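Long-range contacts in metallo-beta-lactamase domain-containing protein (Enterococcus faecalis, PDB 2AZ4), which is of unconfirmed function but binds two zinc ions in a metallo-beta-lactamase fold and may act as an RNA-binding exonuclease: residues I162-H167 and R197-A202; S343-S348 and I372-L377; N102-A107 and F140-I145. One frame throughout, in Å; residues are numbered along the deposited sequence.

Contact 1 (I162-H167 and R197-A202). With ZN (zinc ion), chain C.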
loop_
_atom_site.group_PDB
_atom_site.type_symbol
_atom_site.label_atom_id
_atom_site.label_comp_id
_atom_site.label_asym_id
_atom_site.label_seq_id
_atom_site.Cartn_x
_atom_site.Cartn_y
_atom_site.Cartn_z
ATOM N N ILE A 162 -3.374 1.513 16.880
ATOM C CA ILE A 162 -3.316 1.139 15.467
ATOM C C ILE A 162 -4.674 0.608 15.016
ATOM O O ILE A 162 -5.144 -0.437 15.456
ATOM C CB ILE A 162 -2.137 0.175 15.170
ATOM C CG1 ILE A 162 -2.016 -0.099 13.674
ATOM C CG2 ILE A 162 -2.246 -1.104 15.994
ATOM C CD1 ILE A 162 -0.601 -0.538 13.248
ATOM N N VAL A 163 -5.304 1.337 14.123
ATOM C CA VAL A 163 -6.717 1.119 13.867
ATOM C C VAL A 163 -6.854 0.718 12.417
ATOM O O VAL A 163 -6.349 1.436 11.577
ATOM C CB VAL A 163 -7.502 2.453 14.104
ATOM C CG1 VAL A 163 -8.983 2.290 13.753
ATOM C CG2 VAL A 163 -7.348 2.931 15.584
ATOM N N PRO A 164 -7.572 -0.384 12.119
ATOM C CA PRO A 164 -7.758 -0.851 10.741
ATOM C C PRO A 164 -8.598 0.121 9.934
ATOM O O PRO A 164 -9.579 0.712 10.444
ATOM C CB PRO A 164 -8.493 -2.183 10.908
ATOM C CG PRO A 164 -9.244 -2.018 12.227
ATOM C CD PRO A 164 -8.262 -1.268 13.083
ATOM N N VAL A 165 -8.206 0.276 8.684
ATOM C CA VAL A 165 -8.849 1.185 7.789
ATOM C C VAL A 165 -9.004 0.485 6.436
ATOM O O VAL A 165 -8.196 -0.374 6.105
ATOM C CB VAL A 165 -7.990 2.456 7.781
ATOM C CG1 VAL A 165 -7.250 2.686 6.483
ATOM C CG2 VAL A 165 -8.719 3.626 8.421
ATOM N N ASP A 166 -10.048 0.833 5.680
ATOM C CA ASP A 166 -10.339 0.213 4.390
ATOM C C ASP A 166 -9.371 0.813 3.340
ATOM O O ASP A 166 -9.308 2.030 3.155
ATOM C CB ASP A 166 -11.836 0.461 4.091
ATOM C CG ASP A 166 -12.265 0.187 2.645
ATOM O OD1 ASP A 166 -11.499 -0.414 1.850
ATOM O OD2 ASP A 166 -13.414 0.621 2.300
ATOM N N HIS A 167 -8.572 -0.049 2.718
ATOM C CA HIS A 167 -7.630 0.357 1.652
ATOM C C HIS A 167 -7.407 -0.890 0.768
ATOM O O HIS A 167 -7.772 -1.995 1.152
ATOM C CB HIS A 167 -6.329 0.913 2.278
ATOM C CG HIS A 167 -5.346 1.474 1.287
ATOM N ND1 HIS A 167 -5.703 2.336 0.275
ATOM C CD2 HIS A 167 -4.002 1.320 1.187
ATOM C CE1 HIS A 167 -4.633 2.654 -0.435
ATOM N NE2 HIS A 167 -3.583 2.064 0.105
ATOM N N ARG A 197 -15.865 -1.076 4.288
ATOM C CA ARG A 197 -16.119 0.363 4.486
ATOM C C ARG A 197 -16.354 0.732 5.973
ATOM O O ARG A 197 -15.987 1.825 6.441
ATOM C CB ARG A 197 -17.245 0.841 3.554
ATOM C CG ARG A 197 -18.538 1.322 4.191
ATOM C CD ARG A 197 -19.552 1.739 3.120
ATOM N NE ARG A 197 -20.357 2.883 3.552
ATOM C CZ ARG A 197 -20.236 4.122 3.063
ATOM N NH1 ARG A 197 -21.018 5.085 3.529
ATOM N NH2 ARG A 197 -19.368 4.403 2.080
ATOM N N GLU A 198 -16.904 -0.214 6.724
ATOM C CA GLU A 198 -17.212 -0.013 8.133
ATOM C C GLU A 198 -15.959 0.152 8.998
ATOM O O GLU A 198 -16.031 0.783 10.049
ATOM C CB GLU A 198 -18.069 -1.164 8.661
ATOM C CG GLU A 198 -19.458 -1.280 8.031
ATOM C CD GLU A 198 -19.454 -1.650 6.540
ATOM O OE1 GLU A 198 -18.587 -2.455 6.078
ATOM O OE2 GLU A 198 -20.348 -1.136 5.826
ATOM N N GLU A 199 -14.814 -0.387 8.569
ATOM C CA GLU A 199 -13.569 -0.136 9.329
ATOM C C GLU A 199 -13.159 1.319 9.234
ATOM O O GLU A 199 -12.684 1.878 10.214
ATOM C CB GLU A 199 -12.383 -0.979 8.865
ATOM C CG GLU A 199 -12.543 -2.456 8.917
ATOM C CD GLU A 199 -11.283 -3.161 8.402
ATOM O OE1 GLU A 199 -10.639 -2.649 7.453
ATOM O OE2 GLU A 199 -10.925 -4.211 8.956
ATOM N N THR A 200 -13.319 1.921 8.055
ATOM C CA THR A 200 -13.038 3.350 7.886
ATOM C C THR A 200 -14.041 4.154 8.742
ATOM O O THR A 200 -13.647 5.072 9.466
ATOM C CB THR A 200 -13.049 3.809 6.410
ATOM O OG1 THR A 200 -11.950 3.205 5.707
ATOM C CG2 THR A 200 -12.897 5.351 6.282
ATOM N N LEU A 201 -15.319 3.793 8.659
ATOM C CA LEU A 201 -16.345 4.443 9.488
ATOM C C LEU A 201 -16.026 4.363 10.983
ATOM O O LEU A 201 -16.098 5.378 11.671
ATOM C CB LEU A 201 -17.731 3.856 9.225
ATOM C CG LEU A 201 -18.295 4.162 7.832
ATOM C CD1 LEU A 201 -19.725 3.606 7.739
ATOM C CD2 LEU A 201 -18.291 5.673 7.545
ATOM N N ALA A 202 -15.685 3.167 11.471
ATOM C CA ALA A 202 -15.295 2.977 12.865
ATOM C C ALA A 202 -14.065 3.802 13.222
ATOM O O ALA A 202 -13.946 4.285 14.356
ATOM C CB ALA A 202 -15.062 1.508 13.167
HETATM ZN ZN ZN C . -1.480 2.659 -0.325
HETATM O O HOH W 1 -11.507 0.619 12.092
HETATM O O HOH W 2 -1.870 3.417 -2.345
HETATM O O HOH W 3 0.429 3.546 -1.281
#
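The backbone N of Asp-166 and the hydroxyl of Thr-200 join two elements of the metallo-beta-lactamase fold: the loop that leaves strand 158-164 for a zinc ligand, His-167, and the first turns of helix 197-207. The bond from Asp-166 N to Thr-200 OG1 is 3.0 Å long, with an N-H...O angle of 152°. Thr-200 OG1 also bonds to the carbonyl of Arg-191, so one buried hydroxyl ties the loop to the chain at Arg-191. Placed beside its own backbone N (chi1 -67°), Thr-200 OG1 lies 3.2 Å from Asp-166 CB.

The carboxylate of Asp-166 lies against Arg-197, with Asp-166 OD2 3.5 Å from Arg-197 CA. Its polar partners come from the preceding loop: OD1 forms a salt bridge with Arg-191 and OD2 accepts from Gly-194 N. Two fixed oxygens thus limit rotation of the group one residue before the metal ligand.

Nearer the strand, a water bridges two carbonyls. Pro-164 O and Glu-199 O are both acceptors, 3.3 Å apart, and water 1 donates to each. The Glu-199 chain, extended beyond CG, brings Glu-199 OE2 to 3.7 Å from Pro-164 CB, while its CB packs against the Pro-164 carbonyl. Val-163 and Val-165 rest on Phe-203 of the same helix.

The side chain of His-167 leads away from the helix to the zinc ion. CG of His-167 lies anti to the backbone N (chi1 -175°), and ND1 bonds to the Gly-381 carbonyl, which orients the ring. His-92, His-94 and Asp-189 share the zinc ion with two waters, and His-167 NE2 binds it at 2.2 Å.

Contact 2 (S343-S348 and I372-L377)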
loop_
_atom_site.group_PDB
_atom_site.type_symbol
_atom_site.label_atom_id
_atom_site.label_comp_id
_atom_site.label_asym_id
_atom_site.label_seq_id
_atom_site.Cartn_x
_atom_site.Cartn_y
_atom_site.Cartn_z
ATOM N N SER A 343 -8.525 -14.304 -27.000
ATOM C CA SER A 343 -8.883 -14.502 -25.591
ATOM C C SER A 343 -9.137 -13.157 -24.861
ATOM O O SER A 343 -8.984 -12.068 -25.440
ATOM C CB SER A 343 -7.823 -15.353 -24.887
ATOM O OG SER A 343 -6.619 -14.629 -24.745
ATOM N N LEU A 344 -9.537 -13.250 -23.591
ATOM C CA LEU A 344 -9.884 -12.083 -22.790
ATOM C C LEU A 344 -8.918 -11.987 -21.625
ATOM O O LEU A 344 -8.678 -12.968 -20.947
ATOM C CB LEU A 344 -11.319 -12.210 -22.275
ATOM C CG LEU A 344 -11.911 -11.096 -21.386
ATOM C CD1 LEU A 344 -11.901 -9.736 -22.096
ATOM C CD2 LEU A 344 -13.341 -11.504 -20.912
ATOM N N TYR A 345 -8.343 -10.811 -21.423
ATOM C CA TYR A 345 -7.476 -10.565 -20.271
ATOM C C TYR A 345 -8.028 -9.390 -19.463
ATOM O O TYR A 345 -8.276 -8.318 -19.991
ATOM C CB TYR A 345 -6.028 -10.303 -20.708
ATOM C CG TYR A 345 -5.164 -9.743 -19.589
ATOM C CD1 TYR A 345 -4.787 -10.544 -18.503
ATOM C CD2 TYR A 345 -4.757 -8.411 -19.594
ATOM C CE1 TYR A 345 -4.005 -10.024 -17.461
ATOM C CE2 TYR A 345 -3.973 -7.892 -18.551
ATOM C CZ TYR A 345 -3.615 -8.705 -17.498
ATOM O OH TYR A 345 -2.858 -8.200 -16.465
ATOM N N ILE A 346 -8.197 -9.610 -18.168
ATOM C CA ILE A 346 -8.776 -8.614 -17.282
ATOM C C ILE A 346 -7.673 -8.067 -16.399
ATOM O O ILE A 346 -7.090 -8.786 -15.594
ATOM C CB ILE A 346 -9.919 -9.204 -16.442
ATOM C CG1 ILE A 346 -11.038 -9.701 -17.371
ATOM C CG2 ILE A 346 -10.437 -8.162 -15.445
ATOM C CD1 ILE A 346 -11.860 -10.840 -16.744
ATOM N N HIS A 347 -7.373 -6.791 -16.606
ATOM C CA HIS A 347 -6.299 -6.113 -15.906
ATOM C C HIS A 347 -6.891 -5.381 -14.705
ATOM O O HIS A 347 -7.556 -4.360 -14.865
ATOM C CB HIS A 347 -5.624 -5.130 -16.864
ATOM C CG HIS A 347 -4.238 -4.755 -16.455
ATOM N ND1 HIS A 347 -3.858 -3.454 -16.216
ATOM C CD2 HIS A 347 -3.151 -5.518 -16.205
ATOM C CE1 HIS A 347 -2.581 -3.425 -15.875
ATOM N NE2 HIS A 347 -2.133 -4.667 -15.852
ATOM N N SER A 348 -6.662 -5.906 -13.506
ATOM C CA SER A 348 -7.345 -5.398 -12.315
ATOM C C SER A 348 -6.349 -4.848 -11.306
ATOM O O SER A 348 -5.993 -5.508 -10.306
ATOM C CB SER A 348 -8.205 -6.492 -11.684
ATOM O OG SER A 348 -9.034 -5.940 -10.683
ATOM N N ILE A 372 -5.897 -10.196 -28.381
ATOM C CA ILE A 372 -6.378 -10.449 -27.009
ATOM C C ILE A 372 -7.112 -9.193 -26.565
ATOM O O ILE A 372 -6.528 -8.103 -26.573
ATOM C CB ILE A 372 -5.217 -10.794 -26.040
ATOM C CG1 ILE A 372 -4.473 -12.060 -26.509
ATOM C CG2 ILE A 372 -5.717 -10.979 -24.591
ATOM C CD1 ILE A 372 -3.171 -12.318 -25.749
ATOM N N THR A 373 -8.400 -9.325 -26.246
ATOM C CA THR A 373 -9.167 -8.211 -25.688
ATOM C C THR A 373 -8.659 -7.821 -24.285
ATOM O O THR A 373 -8.629 -8.648 -23.369
ATOM C CB THR A 373 -10.664 -8.518 -25.627
ATOM O OG1 THR A 373 -11.142 -8.845 -26.942
ATOM C CG2 THR A 373 -11.448 -7.319 -25.067
ATOM N N PHE A 374 -8.255 -6.568 -24.138
ATOM C CA PHE A 374 -7.755 -6.047 -22.869
ATOM C C PHE A 374 -8.886 -5.282 -22.193
ATOM O O PHE A 374 -9.532 -4.420 -22.821
ATOM C CB PHE A 374 -6.596 -5.100 -23.133
ATOM C CG PHE A 374 -6.123 -4.336 -21.923
ATOM C CD1 PHE A 374 -5.109 -4.847 -21.116
ATOM C CD2 PHE A 374 -6.662 -3.097 -21.608
ATOM C CE1 PHE A 374 -4.649 -4.153 -20.019
ATOM C CE2 PHE A 374 -6.189 -2.379 -20.489
ATOM C CZ PHE A 374 -5.184 -2.920 -19.704
ATOM N N VAL A 375 -9.129 -5.608 -20.924
ATOM C CA VAL A 375 -10.158 -4.930 -20.153
ATOM C C VAL A 375 -9.565 -4.407 -18.874
ATOM O O VAL A 375 -9.037 -5.169 -18.073
ATOM C CB VAL A 375 -11.383 -5.838 -19.882
ATOM C CG1 VAL A 375 -12.390 -5.130 -18.970
ATOM C CG2 VAL A 375 -12.061 -6.189 -21.190
ATOM N N ARG A 376 -9.641 -3.092 -18.705
ATOM C CA ARG A 376 -9.244 -2.456 -17.480
ATOM C C ARG A 376 -10.386 -2.529 -16.462
ATOM O O ARG A 376 -11.468 -1.949 -16.658
ATOM C CB ARG A 376 -8.820 -1.016 -17.737
ATOM C CG ARG A 376 -8.087 -0.402 -16.550
ATOM C CD ARG A 376 -7.562 0.992 -16.843
ATOM N NE ARG A 376 -7.108 1.602 -15.595
ATOM C CZ ARG A 376 -5.880 1.463 -15.100
ATOM N NH1 ARG A 376 -4.971 0.753 -15.765
ATOM N NH2 ARG A 376 -5.561 2.035 -13.940
ATOM N N LEU A 377 -10.156 -3.273 -15.384
ATOM C CA LEU A 377 -11.174 -3.391 -14.341
ATOM C C LEU A 377 -10.545 -2.922 -13.031
ATOM O O LEU A 377 -10.052 -3.728 -12.237
ATOM C CB LEU A 377 -11.724 -4.833 -14.265
ATOM C CG LEU A 377 -12.948 -5.122 -13.376
ATOM C CD1 LEU A 377 -14.238 -4.506 -13.963
ATOM C CD2 LEU A 377 -13.091 -6.631 -13.164
#
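Tyr-345 and Phe-374 lie side by side on one face of a parallel sheet, pointing the same way from neighbouring strands 344-348 and 373-376. Both carry CG anti to the backbone N (chi1 167° and 171°), which sets Phe-374 CD1 at the edge of the tyrosine ring, 3.9 Å from Tyr-345 CD2. His-347, turned likewise, brings its CB to 3.4 Å from Phe-374 CE1; the two rings meet obliquely, their planes 39° apart. Helix 358-369, the crossover of this beta-alpha-beta unit, packs on Phe-374 through Tyr-360, Leu-364 and Leu-367.

Leu-344, Ile-346 and Val-375 point to the other face, together with Thr-373. Leu-344 CD1 crosses to Val-375 CG2 at 3.7 Å. Further along, Ile-346 CG2 runs beside Leu-377, touching both CB and CD2; helix 237-249 covers this end, with Leu-247 against Ile-346 and Leu-240 against Leu-377.

Five backbone hydrogen bonds alternate between the strands, from Thr-373 N to Ser-343 O at one end to Leu-377 N to His-347 O at the other. Arg-376 sends NH1 to Leu-353 O and Tyr-360 OH. Ser-348 prolongs the ladder with its side chain: Ser-348 OG donates to Leu-377 O over 2.9 Å, approaching almost in line with the carbonyl. This side-chain bond supplements the five backbone bonds and probably fixes the register where the pair ends.

Contact 3 (N102-A107 and F140-I145)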
loop_
_atom_site.group_PDB
_atom_site.type_symbol
_atom_site.label_atom_id
_atom_site.label_comp_id
_atom_site.label_asym_id
_atom_site.label_seq_id
_atom_site.Cartn_x
_atom_site.Cartn_y
_atom_site.Cartn_z
ATOM N N ASN A 102 14.329 -1.662 5.729
ATOM C CA ASN A 102 15.577 -2.385 6.018
ATOM C C ASN A 102 16.707 -1.466 6.462
ATOM O O ASN A 102 17.710 -1.932 7.018
ATOM C CB ASN A 102 16.050 -3.231 4.845
ATOM C CG ASN A 102 15.238 -4.501 4.664
ATOM O OD1 ASN A 102 15.183 -5.067 3.555
ATOM N ND2 ASN A 102 14.656 -4.986 5.732
ATOM N N TYR A 103 16.539 -0.165 6.228
ATOM C CA TYR A 103 17.518 0.818 6.723
ATOM C C TYR A 103 17.242 1.278 8.156
ATOM O O TYR A 103 18.055 1.991 8.764
ATOM C CB TYR A 103 17.579 2.033 5.791
ATOM C CG TYR A 103 18.349 1.809 4.508
ATOM C CD1 TYR A 103 19.044 0.610 4.257
ATOM C CD2 TYR A 103 18.386 2.809 3.534
ATOM C CE1 TYR A 103 19.764 0.430 3.052
ATOM C CE2 TYR A 103 19.097 2.646 2.356
ATOM C CZ TYR A 103 19.777 1.467 2.113
ATOM O OH TYR A 103 20.472 1.348 0.916
ATOM N N LEU A 104 16.089 0.902 8.685
ATOM C CA LEU A 104 15.748 1.221 10.070
ATOM C C LEU A 104 16.635 0.432 11.035
ATOM O O LEU A 104 16.707 -0.787 10.961
ATOM C CB LEU A 104 14.267 0.949 10.362
ATOM C CG LEU A 104 13.791 1.306 11.789
ATOM C CD1 LEU A 104 13.980 2.809 12.192
ATOM C CD2 LEU A 104 12.361 0.830 12.087
ATOM N N ASP A 105 17.315 1.145 11.923
ATOM C CA ASP A 105 18.071 0.545 13.026
ATOM C C ASP A 105 17.366 -0.700 13.627
ATOM O O ASP A 105 16.281 -0.595 14.197
ATOM C CB ASP A 105 18.280 1.616 14.099
ATOM C CG ASP A 105 19.241 1.198 15.188
ATOM O OD1 ASP A 105 19.588 0.010 15.242
ATOM O OD2 ASP A 105 19.606 2.061 16.025
ATOM N N PRO A 106 17.992 -1.890 13.500
ATOM C CA PRO A 106 17.488 -3.145 14.085
ATOM C C PRO A 106 17.031 -3.021 15.536
ATOM O O PRO A 106 16.064 -3.681 15.927
ATOM C CB PRO A 106 18.698 -4.101 13.996
ATOM C CG PRO A 106 19.602 -3.498 12.979
ATOM C CD PRO A 106 19.249 -2.074 12.747
ATOM N N ALA A 107 17.717 -2.193 16.326
ATOM C CA ALA A 107 17.348 -1.943 17.733
ATOM C C ALA A 107 16.060 -1.130 17.919
ATOM O O ALA A 107 15.445 -1.144 18.989
ATOM C CB ALA A 107 18.513 -1.282 18.476
ATOM N N PHE A 140 16.169 -10.667 2.559
ATOM C CA PHE A 140 15.917 -10.405 3.978
ATOM C C PHE A 140 14.915 -9.252 4.197
ATOM O O PHE A 140 15.020 -8.203 3.563
ATOM C CB PHE A 140 17.232 -10.086 4.671
ATOM C CG PHE A 140 17.091 -9.539 6.073
ATOM C CD1 PHE A 140 17.118 -10.392 7.167
ATOM C CD2 PHE A 140 16.963 -8.169 6.289
ATOM C CE1 PHE A 140 17.029 -9.896 8.466
ATOM C CE2 PHE A 140 16.863 -7.664 7.575
ATOM C CZ PHE A 140 16.898 -8.526 8.671
ATOM N N THR A 141 13.956 -9.463 5.097
ATOM C CA THR A 141 13.095 -8.379 5.573
ATOM C C THR A 141 13.300 -8.263 7.075
ATOM O O THR A 141 13.248 -9.267 7.783
ATOM C CB THR A 141 11.620 -8.629 5.282
ATOM O OG1 THR A 141 11.426 -8.805 3.874
ATOM C CG2 THR A 141 10.787 -7.452 5.748
ATOM N N ARG A 142 13.549 -7.048 7.554
ATOM C CA ARG A 142 13.790 -6.823 8.978
ATOM C C ARG A 142 12.566 -7.149 9.855
ATOM O O ARG A 142 11.435 -7.300 9.345
ATOM C CB ARG A 142 14.340 -5.406 9.220
ATOM C CG ARG A 142 13.307 -4.257 9.098
ATOM C CD ARG A 142 12.661 -3.971 10.455
ATOM N NE ARG A 142 13.500 -3.079 11.199
ATOM C CZ ARG A 142 13.478 -2.826 12.496
ATOM N NH1 ARG A 142 12.644 -3.415 13.347
ATOM N NH2 ARG A 142 14.350 -1.933 12.934
ATOM N N GLU A 143 12.808 -7.319 11.154
ATOM C CA GLU A 143 11.753 -7.692 12.106
ATOM C C GLU A 143 10.619 -6.654 12.135
ATOM O O GLU A 143 10.885 -5.441 12.086
ATOM C CB GLU A 143 12.331 -7.839 13.529
ATOM C CG GLU A 143 13.392 -8.923 13.679
ATOM C CD GLU A 143 14.014 -8.995 15.078
ATOM O OE1 GLU A 143 13.639 -8.199 15.965
ATOM O OE2 GLU A 143 14.886 -9.870 15.279
ATOM N N MET A 144 9.377 -7.141 12.214
ATOM C CA MET A 144 8.197 -6.308 12.465
ATOM C C MET A 144 7.433 -6.955 13.610
ATOM O O MET A 144 7.272 -8.176 13.641
ATOM C CB MET A 144 7.283 -6.243 11.215
ATOM C CG MET A 144 7.842 -5.341 10.092
ATOM S SD MET A 144 6.856 -5.329 8.612
ATOM C CE MET A 144 7.756 -6.503 7.635
ATOM N N ILE A 145 6.968 -6.140 14.553
ATOM C CA ILE A 145 6.046 -6.612 15.594
ATOM C C ILE A 145 4.639 -6.525 15.029
ATOM O O ILE A 145 4.071 -5.429 14.911
ATOM C CB ILE A 145 6.190 -5.810 16.882
ATOM C CG1 ILE A 145 7.607 -5.993 17.446
ATOM C CG2 ILE A 145 5.176 -6.276 17.945
ATOM C CD1 ILE A 145 7.973 -4.968 18.525
#
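A loop-to-loop junction beside strands 110-113 and 145-147 of the metallo-beta-lactamase fold is where Arg-142 inserts its side chain against Leu-104 and the turn that follows it. Leu-104 CD2 sits over one face of the guanidinium, toward its rim, 3.5 Å from Arg-142 NH2. Arg-142 NH2 donates to Leu-104 O over 3.3 Å; the N-H points almost straight at the oxygen (169°), yet the donor stands above the carbonyl plane. Val-108 O accepts from the same nitrogen. Asp-105 O lies at the guanidinium edge, 2.7 Å from Arg-142 NH2.

The arginine reaches these carbonyls by a folded route: CG sits between the backbone N and carbonyl carbon (chi1 74°), and the chain bends again at chi2 and chi3. Its other terminal nitrogen turns back to its own segment, Arg-142 NH1 bonding to Glu-143 O at 3.0 Å. Both ends of the group are thereby held, although the buried NE has no partner.

The turn itself is an Asx turn, with Asp-105 OD1 accepting from Ala-107 N. It lies between helix 95-98 and strand 110-113, while residues 140-145 lead into strand 145-147, the neighbour of 110-113 in the same mixed sheet. Leu-110 of strand 110-113 touches both Leu-104 and Arg-142.

At the other end, Asn-102 places its amide beside Arg-142 CB and the backbone of residues 140-142.

Along the chain the order is contact 3, contact 1, contact 2, each closing before the next opens. Contacts 1 and 3 both belong to the metallo-beta-lactamase fold but involve different seven-stranded mixed sheets: strand 158-164 runs into contact 1, and strands 110-113 and 145-147 adjoin contact 3. Their centres are 26 Å apart, with nearest atoms about 7 Å apart. Contact 2 belongs to a separate six-stranded parallel sheet, its centre 30 Å from that of contact 1 and 38 Å from that of contact 3, on the opposite side of the chain's centre from the latter. Only contact 1 includes a zinc ligand; the other two pack the fold away from the metal site.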